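Local atomic coordinates of arginyl-trna synthetase (Thermus thermophilus, PDB entry 1IQ0), a protein that probably catalyses the ATP-dependent attachment of L-arginine to its cognate tRNA, releasing AMP and diphosphate, as a monomeric class I aminoacyl-tRNA synthetase. Residues A[156-161]-A[191-196]; A[255-260]-A[272-277]; A[444-449]-A[453-458]. All blocks are in the same frame, centred on the assembly; numbering follows the deposited sequence.

Interaction 1: A[156-161]-A[191-196]; sequences AAETLF and PEYERL
Glu158 reaches from its helix to the hydroxyl end of Tyr193, overlapping the tyrosine at its ring edge. Tyr193 OH donates to Glu158 OE2 at 2.6 Å, a short bond. The hydroxyl comes in on the syn side of OE2 and lies only 15° out of the carboxylate plane. That plane and the phenol ring stand 77° apart, so the acid meets the phenol crosswise and does not lie over a ring face. With chi1 at 171°, the Tyr193 ring is carried away from its own amide and across to the helix, although its CB bond runs alongside it. Tyr184, Leu187 and His188 of helix 176-189 touch Glu158, while the His188 ring also meets that of Tyr193.

The four helices from 154-165 to 213-229 make up the helical connection between two neighbouring parallel strands of the catalytic sheet, 141-149 and 236-239. The contact ties the first of them to the loop joining 176-189 to 197-208. A glutamine in place of Glu158 would probably weaken this tie, since the tyrosine hydroxyl would lose its charged acceptor at this buried position of the helix.

One helical turn further on, Phe161 supplies the apolar half of the contact. Its CZ lies 4.1 Å from Leu196 CD2, the methyl approaching the ring at the edge, near its plane, and the two side chains crossing at about a right angle. The Phe161 ring also stacks with His165 and packs on Ala199 and Ile200 of helix 197-208. Within the first helix, Thr159 OG1 bonds back to Ala156 O at 3.3 Å, on the same face of that carbonyl as Leu160 N, which reaches the oxygen at 3.1 Å.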
ATOM      1  N   ALA A 156      25.228   0.347   9.592  1.00 19.51           N
ATOM      2  CA  ALA A 156      26.070   0.214   8.407  1.00 19.38           C
ATOM      3  C   ALA A 156      27.539   0.238   8.837  1.00 22.14           C
ATOM      4  O   ALA A 156      28.388  -0.433   8.245  1.00 22.78           O
ATOM      5  CB  ALA A 156      25.798   1.352   7.434  1.00 11.31           C
ATOM      6  N   ALA A 157      27.845   1.021   9.863  1.00 21.17           N
ATOM      7  CA  ALA A 157      29.219   1.095  10.342  1.00 20.81           C
ATOM      8  C   ALA A 157      29.636  -0.261  10.904  1.00 19.86           C
ATOM      9  O   ALA A 157      30.751  -0.717  10.675  1.00 18.45           O
ATOM     10  CB  ALA A 157      29.353   2.174  11.425  1.00  9.17           C
ATOM     11  N   GLU A 158      28.736  -0.913  11.630  1.00 20.91           N
ATOM     12  CA  GLU A 158      29.074  -2.202  12.212  1.00 20.46           C
ATOM     13  C   GLU A 158      29.393  -3.262  11.181  1.00 22.14           C
ATOM     14  O   GLU A 158      30.332  -4.031  11.370  1.00 21.83           O
ATOM     15  CB  GLU A 158      27.963  -2.703  13.130  1.00 22.51           C
ATOM     16  CG  GLU A 158      27.737  -1.824  14.330  1.00 25.91           C
ATOM     17  CD  GLU A 158      26.901  -2.497  15.398  1.00 31.28           C
ATOM     18  OE1 GLU A 158      25.889  -3.145  15.057  1.00 33.69           O
ATOM     19  OE2 GLU A 158      27.253  -2.368  16.585  1.00 33.02           O
ATOM     20  N   THR A 159      28.639  -3.314  10.083  1.00 17.63           N
ATOM     21  CA  THR A 159      28.932  -4.343   9.097  1.00 21.65           C
ATOM     22  C   THR A 159      30.217  -4.027   8.350  1.00 19.52           C
ATOM     23  O   THR A 159      31.018  -4.925   8.103  1.00 21.50           O
ATOM     24  CB  THR A 159      27.782  -4.554   8.077  1.00 31.14           C
ATOM     25  OG1 THR A 159      27.732  -3.458   7.162  1.00 35.29           O
ATOM     26  CG2 THR A 159      26.466  -4.667   8.791  1.00 21.60           C
ATOM     27  N   LEU A 160      30.421  -2.763   7.990  1.00 28.66           N
ATOM     28  CA  LEU A 160      31.645  -2.392   7.282  1.00 27.61           C
ATOM     29  C   LEU A 160      32.862  -2.663   8.173  1.00 25.07           C
ATOM     30  O   LEU A 160      33.912  -3.074   7.692  1.00 26.26           O
ATOM     31  CB  LEU A 160      31.606  -0.921   6.863  1.00 22.32           C
ATOM     32  CG  LEU A 160      30.519  -0.591   5.832  1.00 21.82           C
ATOM     33  CD1 LEU A 160      30.625   0.874   5.393  1.00 22.14           C
ATOM     34  CD2 LEU A 160      30.679  -1.515   4.636  1.00 21.57           C
ATOM     35  N   PHE A 161      32.713  -2.432   9.473  1.00 18.90           N
ATOM     36  CA  PHE A 161      33.802  -2.696  10.402  1.00 23.04           C
ATOM     37  C   PHE A 161      34.069  -4.206  10.446  1.00 24.96           C
ATOM     38  O   PHE A 161      35.218  -4.646  10.349  1.00 24.17           O
ATOM     39  CB  PHE A 161      33.447  -2.217  11.809  1.00 25.33           C
ATOM     40  CG  PHE A 161      34.390  -2.719  12.865  1.00 30.37           C
ATOM     41  CD1 PHE A 161      35.689  -2.221  12.949  1.00 27.98           C
ATOM     42  CD2 PHE A 161      33.999  -3.731  13.737  1.00 30.61           C
ATOM     43  CE1 PHE A 161      36.590  -2.729  13.882  1.00 27.72           C
ATOM     44  CE2 PHE A 161      34.890  -4.246  14.675  1.00 32.77           C
ATOM     45  CZ  PHE A 161      36.191  -3.743  14.748  1.00 30.64           C
ATOM     46  N   PRO A 191      32.635 -12.682  21.351  1.00 41.99           N
ATOM     47  CA  PRO A 191      32.756 -12.550  22.809  1.00 40.85           C
ATOM     48  C   PRO A 191      33.246 -11.169  23.247  1.00 39.86           C
ATOM     49  O   PRO A 191      32.866 -10.674  24.310  1.00 35.83           O
ATOM     50  CB  PRO A 191      33.753 -13.650  23.171  1.00 40.45           C
ATOM     51  CG  PRO A 191      33.494 -14.692  22.134  1.00 40.09           C
ATOM     52  CD  PRO A 191      33.369 -13.867  20.875  1.00 39.20           C
ATOM     53  N   GLU A 192      34.082 -10.546  22.422  1.00 32.95           N
ATOM     54  CA  GLU A 192      34.614  -9.230  22.760  1.00 38.30           C
ATOM     55  C   GLU A 192      33.982  -8.085  21.970  1.00 38.90           C
ATOM     56  O   GLU A 192      34.647  -7.109  21.625  1.00 40.01           O
ATOM     57  CB  GLU A 192      36.135  -9.219  22.592  1.00 52.15           C
ATOM     58  CG  GLU A 192      36.629  -9.410  21.177  1.00 56.66           C
ATOM     59  CD  GLU A 192      38.138  -9.592  21.119  1.00 61.85           C
ATOM     60  OE1 GLU A 192      38.713  -9.439  20.019  1.00 64.96           O
ATOM     61  OE2 GLU A 192      38.743  -9.897  22.175  1.00 58.61           O
ATOM     62  N   TYR A 193      32.685  -8.213  21.705  1.00 35.06           N
ATOM     63  CA  TYR A 193      31.927  -7.202  20.982  1.00 29.88           C
ATOM     64  C   TYR A 193      32.003  -5.840  21.681  1.00 28.55           C
ATOM     65  O   TYR A 193      32.200  -4.813  21.032  1.00 26.65           O
ATOM     66  CB  TYR A 193      30.463  -7.645  20.857  1.00 32.65           C
ATOM     67  CG  TYR A 193      29.537  -6.579  20.312  1.00 30.04           C
ATOM     68  CD1 TYR A 193      29.641  -6.138  18.993  1.00 29.22           C
ATOM     69  CD2 TYR A 193      28.568  -5.997  21.129  1.00 28.29           C
ATOM     70  CE1 TYR A 193      28.797  -5.138  18.498  1.00 27.84           C
ATOM     71  CE2 TYR A 193      27.725  -5.002  20.652  1.00 26.40           C
ATOM     72  CZ  TYR A 193      27.842  -4.573  19.334  1.00 28.18           C
ATOM     73  OH  TYR A 193      27.004  -3.576  18.873  1.00 28.78           O
ATOM     74  N   GLU A 194      31.851  -5.830  23.003  1.00 30.10           N
ATOM     75  CA  GLU A 194      31.913  -4.574  23.757  1.00 33.14           C
ATOM     76  C   GLU A 194      33.283  -3.915  23.624  1.00 33.10           C
ATOM     77  O   GLU A 194      33.392  -2.713  23.392  1.00 32.59           O
ATOM     78  CB  GLU A 194      31.603  -4.824  25.235  1.00 39.24           C
ATOM     79  CG  GLU A 194      30.206  -5.374  25.481  1.00 47.17           C
ATOM     80  CD  GLU A 194      29.112  -4.416  25.036  1.00 50.17           C
ATOM     81  OE1 GLU A 194      27.940  -4.843  24.960  1.00 52.15           O
ATOM     82  OE2 GLU A 194      29.419  -3.234  24.767  1.00 52.91           O
ATOM     83  N   ARG A 195      34.331  -4.714  23.756  1.00 36.67           N
ATOM     84  CA  ARG A 195      35.689  -4.202  23.655  1.00 38.30           C
ATOM     85  C   ARG A 195      35.971  -3.589  22.283  1.00 36.17           C
ATOM     86  O   ARG A 195      36.890  -2.790  22.127  1.00 36.94           O
ATOM     87  CB  ARG A 195      36.688  -5.327  23.946  1.00 47.35           C
ATOM     88  CG  ARG A 195      38.146  -4.902  23.889  1.00 48.28           C
ATOM     89  CD  ARG A 195      39.067  -5.992  24.424  1.00 50.92           C
ATOM     90  NE  ARG A 195      40.470  -5.593  24.356  1.00 51.23           N
ATOM     91  CZ  ARG A 195      41.475  -6.282  24.888  1.00 50.24           C
ATOM     92  NH1 ARG A 195      41.238  -7.412  25.539  1.00 49.18           N
ATOM     93  NH2 ARG A 195      42.719  -5.841  24.763  1.00 51.14           N
ATOM     94  N   LEU A 196      35.166  -3.951  21.291  1.00 33.53           N
ATOM     95  CA  LEU A 196      35.360  -3.445  19.934  1.00 30.66           C
ATOM     96  C   LEU A 196      34.664  -2.115  19.623  1.00 27.07           C
ATOM     97  O   LEU A 196      34.884  -1.538  18.557  1.00 27.99           O
ATOM     98  CB  LEU A 196      34.913  -4.516  18.927  1.00 31.92           C
ATOM     99  CG  LEU A 196      35.749  -5.806  18.951  1.00 33.95           C
ATOM    100  CD1 LEU A 196      35.024  -6.925  18.218  1.00 30.39           C
ATOM    101  CD2 LEU A 196      37.118  -5.541  18.324  1.00 30.83           C
TER

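Interaction 2: A[255-260]-A[272-277]; sequences LLEQSP and GALVMD
Leu274, at the start of strand 274-277, sets its CD2 methyl against Glu257, 3.8 Å from the CG methylene and 3.9 Å from the carboxylate carbon CD of the glutamate. The strand is the middle one of a small three-stranded antiparallel sheet, between 262-263 and 289-291, and the contact packs one face of it against the end of helix 248-256, where a type I turn from Leu256 to Ser259 leads the chain out toward the sheet. A chi1 of 178° sends the Leu274 branch carrying CD2 on to Glu257. The extended glutamate offers its CG methylene to the leucine, while its polar end is engaged by Arg264, which forms a salt bridge with Glu257 OE1.

Val275 comes next and packs on Pro265 and Phe289 instead of the helix end; its backbone bonds to Phe263, in the neighbouring strand. Met276 then returns to the helix. Its chain runs out extended through CG and SD and bends at the last torsion (chi3 -73°), carrying the terminal methyl over to Leu256. Val262 of the adjoining strand touches Leu256, Glu257, Leu274 and Met276 alike, and Ile306 of helix 301-312 packs on both Leu256 and Met276, so the interface is a mainly apolar cluster, with Glu257 at its margin and no hydrogen bond between the two segments. Met276 CE sits in the fork of the Leu256 isopropyl group, 3.5 Å from CD1 and equally 3.5 Å from CD2.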
ATOM      1  N   LEU A 255      14.398  27.723  11.058  1.00 24.24           N
ATOM      2  CA  LEU A 255      13.014  28.078  10.778  1.00 23.62           C
ATOM      3  C   LEU A 255      12.160  27.897  12.038  1.00 22.79           C
ATOM      4  O   LEU A 255      11.339  28.752  12.365  1.00 25.07           O
ATOM      5  CB  LEU A 255      12.477  27.220   9.628  1.00 30.92           C
ATOM      6  CG  LEU A 255      11.014  27.408   9.216  1.00 34.87           C
ATOM      7  CD1 LEU A 255      10.738  28.867   8.866  1.00 32.39           C
ATOM      8  CD2 LEU A 255      10.717  26.503   8.027  1.00 33.99           C
ATOM      9  N   LEU A 256      12.378  26.806  12.765  1.00 21.72           N
ATOM     10  CA  LEU A 256      11.615  26.542  13.986  1.00 25.91           C
ATOM     11  C   LEU A 256      11.887  27.536  15.124  1.00 29.87           C
ATOM     12  O   LEU A 256      10.962  27.928  15.846  1.00 30.05           O
ATOM     13  CB  LEU A 256      11.888  25.117  14.472  1.00 24.59           C
ATOM     14  CG  LEU A 256      11.289  24.027  13.584  1.00 27.05           C
ATOM     15  CD1 LEU A 256      11.785  22.648  14.004  1.00 23.72           C
ATOM     16  CD2 LEU A 256       9.775  24.116  13.683  1.00 28.19           C
ATOM     17  N   GLU A 257      13.143  27.948  15.288  1.00 28.49           N
ATOM     18  CA  GLU A 257      13.482  28.891  16.353  1.00 31.00           C
ATOM     19  C   GLU A 257      12.810  30.249  16.174  1.00 30.82           C
ATOM     20  O   GLU A 257      12.873  31.094  17.063  1.00 34.63           O
ATOM     21  CB  GLU A 257      15.001  29.072  16.460  1.00 29.48           C
ATOM     22  CG  GLU A 257      15.741  27.798  16.823  1.00 38.79           C
ATOM     23  CD  GLU A 257      17.218  28.028  17.094  1.00 48.42           C
ATOM     24  OE1 GLU A 257      17.541  28.654  18.127  1.00 50.73           O
ATOM     25  OE2 GLU A 257      18.056  27.585  16.274  1.00 53.58           O
ATOM     26  N   GLN A 258      12.179  30.460  15.024  1.00 39.66           N
ATOM     27  CA  GLN A 258      11.469  31.710  14.762  1.00 38.51           C
ATOM     28  C   GLN A 258      10.160  31.700  15.539  1.00 41.89           C
ATOM     29  O   GLN A 258       9.558  32.747  15.781  1.00 44.47           O
ATOM     30  CB  GLN A 258      11.149  31.854  13.275  1.00 30.16           C
ATOM     31  CG  GLN A 258      12.302  32.326  12.415  1.00 28.09           C
ATOM     32  CD  GLN A 258      11.970  32.279  10.935  1.00 29.97           C
ATOM     33  OE1 GLN A 258      10.870  32.664  10.513  1.00 31.42           O
ATOM     34  NE2 GLN A 258      12.918  31.812  10.137  1.00 31.80           N
ATOM     35  N   SER A 259       9.719  30.505  15.914  1.00 37.31           N
ATOM     36  CA  SER A 259       8.479  30.340  16.656  1.00 38.60           C
ATOM     37  C   SER A 259       8.645  30.648  18.134  1.00 38.17           C
ATOM     38  O   SER A 259       9.650  30.288  18.746  1.00 41.06           O
ATOM     39  CB  SER A 259       7.958  28.909  16.511  1.00 35.42           C
ATOM     40  OG  SER A 259       6.868  28.682  17.387  1.00 34.50           O
ATOM     41  N   PRO A 260       7.656  31.327  18.727  1.00 40.39           N
ATOM     42  CA  PRO A 260       7.732  31.660  20.150  1.00 38.95           C
ATOM     43  C   PRO A 260       7.638  30.392  21.005  1.00 39.44           C
ATOM     44  O   PRO A 260       8.022  30.392  22.174  1.00 41.40           O
ATOM     45  CB  PRO A 260       6.542  32.595  20.344  1.00 44.33           C
ATOM     46  CG  PRO A 260       5.550  32.085  19.335  1.00 44.59           C
ATOM     47  CD  PRO A 260       6.424  31.864  18.125  1.00 43.32           C
ATOM     48  N   GLY A 272      19.433  24.663  28.672  1.00 57.42           N
ATOM     49  CA  GLY A 272      20.455  24.503  27.652  1.00 55.33           C
ATOM     50  C   GLY A 272      19.991  23.770  26.403  1.00 52.73           C
ATOM     51  O   GLY A 272      20.614  23.883  25.346  1.00 54.34           O
ATOM     52  N   ALA A 273      18.900  23.019  26.520  1.00 42.79           N
ATOM     53  CA  ALA A 273      18.361  22.264  25.392  1.00 40.36           C
ATOM     54  C   ALA A 273      17.378  23.099  24.581  1.00 39.64           C
ATOM     55  O   ALA A 273      16.736  23.999  25.118  1.00 43.45           O
ATOM     56  CB  ALA A 273      17.669  20.997  25.894  1.00 28.15           C
ATOM     57  N   LEU A 274      17.281  22.817  23.282  1.00 34.96           N
ATOM     58  CA  LEU A 274      16.335  23.537  22.429  1.00 31.68           C
ATOM     59  C   LEU A 274      15.100  22.659  22.381  1.00 31.47           C
ATOM     60  O   LEU A 274      15.167  21.497  21.982  1.00 29.62           O
ATOM     61  CB  LEU A 274      16.880  23.739  21.013  1.00 28.50           C
ATOM     62  CG  LEU A 274      15.899  24.451  20.073  1.00 26.80           C
ATOM     63  CD1 LEU A 274      15.656  25.864  20.586  1.00 24.57           C
ATOM     64  CD2 LEU A 274      16.439  24.486  18.652  1.00 25.46           C
ATOM     65  N   VAL A 275      13.970  23.213  22.790  1.00 29.92           N
ATOM     66  CA  VAL A 275      12.744  22.442  22.821  1.00 30.48           C
ATOM     67  C   VAL A 275      11.604  23.089  22.047  1.00 26.88           C
ATOM     68  O   VAL A 275      11.582  24.304  21.834  1.00 25.12           O
ATOM     69  CB  VAL A 275      12.310  22.212  24.286  1.00 51.80           C
ATOM     70  CG1 VAL A 275      12.032  23.543  24.958  1.00 53.09           C
ATOM     71  CG2 VAL A 275      11.094  21.322  24.338  1.00 60.30           C
ATOM     72  N   MET A 276      10.662  22.254  21.624  1.00 29.13           N
ATOM     73  CA  MET A 276       9.486  22.698  20.889  1.00 31.09           C
ATOM     74  C   MET A 276       8.257  22.422  21.754  1.00 32.50           C
ATOM     75  O   MET A 276       8.003  21.275  22.133  1.00 32.48           O
ATOM     76  CB  MET A 276       9.348  21.926  19.573  1.00 29.38           C
ATOM     77  CG  MET A 276       8.178  22.385  18.714  1.00 30.89           C
ATOM     78  SD  MET A 276       7.867  21.316  17.298  1.00 34.82           S
ATOM     79  CE  MET A 276       9.248  21.736  16.257  1.00 43.89           C
ATOM     80  N   ASP A 277       7.505  23.468  22.074  1.00 29.73           N
ATOM     81  CA  ASP A 277       6.296  23.316  22.883  1.00 27.73           C
ATOM     82  C   ASP A 277       5.138  23.031  21.938  1.00 29.15           C
ATOM     83  O   ASP A 277       4.659  23.927  21.240  1.00 26.28           O
ATOM     84  CB  ASP A 277       6.027  24.600  23.679  1.00 30.32           C
ATOM     85  CG  ASP A 277       4.756  24.521  24.523  1.00 31.20           C
ATOM     86  OD1 ASP A 277       4.342  25.568  25.062  1.00 31.69           O
ATOM     87  OD2 ASP A 277       4.175  23.421  24.647  1.00 31.91           O
TER

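Interaction 3: A[444-449]-A[453-458]; sequences FSMVKT and KQIDFR
This is helix-on-strand packing at the border of the catalytic sheet: the last turn of helix 430-448 lies against edge strand 455-457, to which a short connection leads. The axes of 444-448 and 455-457 run nearly antiparallel, at 167°, and approach to 9.1 Å. Ile455 is central. Its CD1 rests 3.6 Å from Ser445 O, and its CG2, anti to the backbone N, faces Met446 CE at 4.0 Å. The methionine chain is bent at chi2 and chi3, which folds that methyl in toward the strand. The Thr449 and Ile455 side chains lie alongside each other, pointing opposite ways, with Thr449 CB 3.9 Å from Ile455 CG1, while Thr449 CG2 abuts Lys453 CB at 3.6 Å. At the other end the Phe457 ring turns an edge to Ser445, whose OG comes within 3.3 Å of CD1 near the ring plane. Leu123, Arg124 and Ala127 of helix 120-138 touch Met446, and Arg124 also hydrogen-bonds to Lys453 O. Strand 455-457 runs parallel to its neighbour 380-390, and the intervening helices make the link a beta-alpha-beta crossover, as in the Rossmann-type catalytic domain of class I synthetases.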
ATOM      1  N   PHE A 444       0.036 -11.020  -1.773  1.00 20.21           N
ATOM      2  CA  PHE A 444      -1.347 -11.027  -1.292  1.00 20.25           C
ATOM      3  C   PHE A 444      -1.415 -11.244   0.212  1.00 16.47           C
ATOM      4  O   PHE A 444      -2.194 -10.599   0.907  1.00 21.89           O
ATOM      5  CB  PHE A 444      -2.182 -12.111  -1.989  1.00 22.80           C
ATOM      6  CG  PHE A 444      -3.662 -11.920  -1.809  1.00 22.68           C
ATOM      7  CD1 PHE A 444      -4.364 -11.038  -2.620  1.00 21.91           C
ATOM      8  CD2 PHE A 444      -4.342 -12.564  -0.779  1.00 21.53           C
ATOM      9  CE1 PHE A 444      -5.723 -10.794  -2.410  1.00 20.94           C
ATOM     10  CE2 PHE A 444      -5.696 -12.328  -0.558  1.00 18.90           C
ATOM     11  CZ  PHE A 444      -6.387 -11.440  -1.374  1.00 22.23           C
ATOM     12  N   SER A 445      -0.608 -12.169   0.719  1.00 19.84           N
ATOM     13  CA  SER A 445      -0.584 -12.440   2.156  1.00 21.99           C
ATOM     14  C   SER A 445      -0.202 -11.181   2.954  1.00 22.94           C
ATOM     15  O   SER A 445      -0.827 -10.845   3.957  1.00 25.40           O
ATOM     16  CB  SER A 445       0.421 -13.552   2.458  1.00 21.48           C
ATOM     17  OG  SER A 445       0.615 -13.697   3.856  1.00 20.14           O
ATOM     18  N   MET A 446       0.833 -10.489   2.502  1.00 16.83           N
ATOM     19  CA  MET A 446       1.306  -9.284   3.181  1.00 18.54           C
ATOM     20  C   MET A 446       0.312  -8.129   3.227  1.00 19.16           C
ATOM     21  O   MET A 446       0.434  -7.233   4.065  1.00 20.78           O
ATOM     22  CB  MET A 446       2.603  -8.804   2.527  1.00 25.90           C
ATOM     23  CG  MET A 446       3.802  -9.716   2.780  1.00 24.08           C
ATOM     24  SD  MET A 446       4.079  -9.897   4.565  1.00 23.25           S
ATOM     25  CE  MET A 446       3.247 -11.488   4.863  1.00 26.31           C
ATOM     26  N   VAL A 447      -0.695  -8.152   2.361  1.00 19.44           N
ATOM     27  CA  VAL A 447      -1.633  -7.042   2.342  1.00 21.07           C
ATOM     28  C   VAL A 447      -3.121  -7.341   2.591  1.00 22.29           C
ATOM     29  O   VAL A 447      -3.920  -6.418   2.748  1.00 23.38           O
ATOM     30  CB  VAL A 447      -1.462  -6.261   1.001  1.00 28.37           C
ATOM     31  CG1 VAL A 447      -2.202  -6.971  -0.139  1.00 25.18           C
ATOM     32  CG2 VAL A 447      -1.930  -4.852   1.171  1.00 36.22           C
ATOM     33  N   LYS A 448      -3.513  -8.610   2.651  1.00 26.33           N
ATOM     34  CA  LYS A 448      -4.926  -8.915   2.881  1.00 27.70           C
ATOM     35  C   LYS A 448      -5.390  -8.654   4.321  1.00 30.67           C
ATOM     36  O   LYS A 448      -6.580  -8.439   4.571  1.00 28.85           O
ATOM     37  CB  LYS A 448      -5.224 -10.369   2.523  1.00 34.51           C
ATOM     38  CG  LYS A 448      -4.796 -11.367   3.572  1.00 39.94           C
ATOM     39  CD  LYS A 448      -5.374 -12.749   3.281  1.00 44.18           C
ATOM     40  CE  LYS A 448      -4.967 -13.753   4.349  1.00 45.03           C
ATOM     41  NZ  LYS A 448      -5.446 -15.130   4.048  1.00 49.64           N
ATOM     42  N   THR A 449      -4.448  -8.664   5.260  1.00 28.59           N
ATOM     43  CA  THR A 449      -4.755  -8.462   6.677  1.00 30.73           C
ATOM     44  C   THR A 449      -4.538  -7.020   7.133  1.00 30.61           C
ATOM     45  O   THR A 449      -3.488  -6.437   6.869  1.00 30.11           O
ATOM     46  CB  THR A 449      -3.875  -9.383   7.544  1.00 30.64           C
ATOM     47  OG1 THR A 449      -4.116 -10.750   7.184  1.00 33.91           O
ATOM     48  CG2 THR A 449      -4.166  -9.179   9.023  1.00 29.46           C
ATOM     49  N   LYS A 453      -3.247  -5.658  12.561  1.00 34.65           N
ATOM     50  CA  LYS A 453      -3.250  -7.059  12.960  1.00 33.01           C
ATOM     51  C   LYS A 453      -1.959  -7.749  12.550  1.00 31.08           C
ATOM     52  O   LYS A 453      -1.374  -7.439  11.515  1.00 28.09           O
ATOM     53  CB  LYS A 453      -4.444  -7.797  12.346  1.00 33.12           C
ATOM     54  CG  LYS A 453      -5.778  -7.515  13.026  1.00 39.49           C
ATOM     55  CD  LYS A 453      -6.921  -8.233  12.311  1.00 38.89           C
ATOM     56  CE  LYS A 453      -8.151  -8.379  13.199  1.00 41.21           C
ATOM     57  NZ  LYS A 453      -8.662  -7.088  13.728  1.00 43.64           N
ATOM     58  N   GLN A 454      -1.528  -8.687  13.383  1.00 32.64           N
ATOM     59  CA  GLN A 454      -0.314  -9.462  13.158  1.00 33.72           C
ATOM     60  C   GLN A 454      -0.560 -10.522  12.070  1.00 33.90           C
ATOM     61  O   GLN A 454      -1.676 -11.021  11.923  1.00 35.35           O
ATOM     62  CB  GLN A 454       0.074 -10.137  14.473  1.00 42.33           C
ATOM     63  CG  GLN A 454       1.537 -10.469  14.642  1.00 47.61           C
ATOM     64  CD  GLN A 454       1.842 -10.966  16.046  1.00 48.60           C
ATOM     65  OE1 GLN A 454       1.390 -12.039  16.452  1.00 51.00           O
ATOM     66  NE2 GLN A 454       2.602 -10.178  16.799  1.00 49.42           N
ATOM     67  N   ILE A 455       0.479 -10.858  11.308  1.00 26.75           N
ATOM     68  CA  ILE A 455       0.360 -11.868  10.257  1.00 28.75           C
ATOM     69  C   ILE A 455       1.274 -13.064  10.531  1.00 28.62           C
ATOM     70  O   ILE A 455       2.386 -12.903  11.026  1.00 30.58           O
ATOM     71  CB  ILE A 455       0.770 -11.308   8.870  1.00 35.27           C
ATOM     72  CG1 ILE A 455      -0.165 -10.182   8.443  1.00 34.57           C
ATOM     73  CG2 ILE A 455       0.741 -12.416   7.832  1.00 37.13           C
ATOM     74  CD1 ILE A 455       0.279  -9.502   7.164  1.00 32.37           C
ATOM     75  N   ASP A 456       0.801 -14.261  10.212  1.00 30.22           N
ATOM     76  CA  ASP A 456       1.614 -15.468  10.368  1.00 28.86           C
ATOM     77  C   ASP A 456       1.698 -16.070   8.969  1.00 28.50           C
ATOM     78  O   ASP A 456       0.742 -16.684   8.499  1.00 29.12           O
ATOM     79  CB  ASP A 456       0.950 -16.476  11.317  1.00 30.05           C
ATOM     80  CG  ASP A 456       1.846 -17.680  11.614  1.00 31.78           C
ATOM     81  OD1 ASP A 456       2.836 -17.885  10.887  1.00 29.37           O
ATOM     82  OD2 ASP A 456       1.558 -18.429  12.576  1.00 36.50           O
ATOM     83  N   PHE A 457       2.830 -15.882   8.298  1.00 28.34           N
ATOM     84  CA  PHE A 457       2.999 -16.411   6.949  1.00 30.00           C
ATOM     85  C   PHE A 457       3.402 -17.882   6.944  1.00 30.62           C
ATOM     86  O   PHE A 457       4.507 -18.231   7.366  1.00 28.31           O
ATOM     87  CB  PHE A 457       4.052 -15.611   6.181  1.00 23.03           C
ATOM     88  CG  PHE A 457       4.196 -16.033   4.741  1.00 21.92           C
ATOM     89  CD1 PHE A 457       3.313 -15.557   3.770  1.00 21.63           C
ATOM     90  CD2 PHE A 457       5.174 -16.947   4.364  1.00 21.30           C
ATOM     91  CE1 PHE A 457       3.400 -15.988   2.441  1.00 23.40           C
ATOM     92  CE2 PHE A 457       5.272 -17.387   3.039  1.00 20.87           C
ATOM     93  CZ  PHE A 457       4.376 -16.903   2.073  1.00 18.86           C
ATOM     94  N   ARG A 458       2.506 -18.742   6.463  1.00 30.28           N
ATOM     95  CA  ARG A 458       2.794 -20.177   6.387  1.00 29.73           C
ATOM     96  C   ARG A 458       2.735 -20.558   4.912  1.00 29.75           C
ATOM     97  O   ARG A 458       1.720 -20.357   4.254  1.00 29.55           O
ATOM     98  CB  ARG A 458       1.767 -20.962   7.208  1.00 40.12           C
ATOM     99  CG  ARG A 458       1.557 -20.383   8.608  1.00 45.15           C
ATOM    100  CD  ARG A 458       0.509 -21.154   9.400  1.00 50.49           C
ATOM    101  NE  ARG A 458       1.080 -22.305  10.091  1.00 58.12           N
ATOM    102  CZ  ARG A 458       1.765 -22.230  11.230  1.00 63.78           C
ATOM    103  NH1 ARG A 458       1.966 -21.055  11.812  1.00 61.71           N
ATOM    104  NH2 ARG A 458       2.259 -23.331  11.781  1.00 65.04           N
TER

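In the fold
The three contacts follow one another along the chain and none touches another. Interaction 3 lies nearest the centre of the chain, at 13 Å from its own centre, whereas interactions 1 and 2 are outlying, at 36 and 35 Å. Centre to centre, interactions 1 and 2 are 36 Å apart, 1 and 3 35 Å, and 2 and 3 42 Å; the nearest atoms, between 1 and 3, are still about 23 Å apart. Segment 156-161 touches the predicted HIGH region (Val112 to His122), a class I signature for ATP binding, through Thr159 on Asn115; interaction 3 meets helix 120-138, which begins in that region, through Leu123, Arg124 and Ala127.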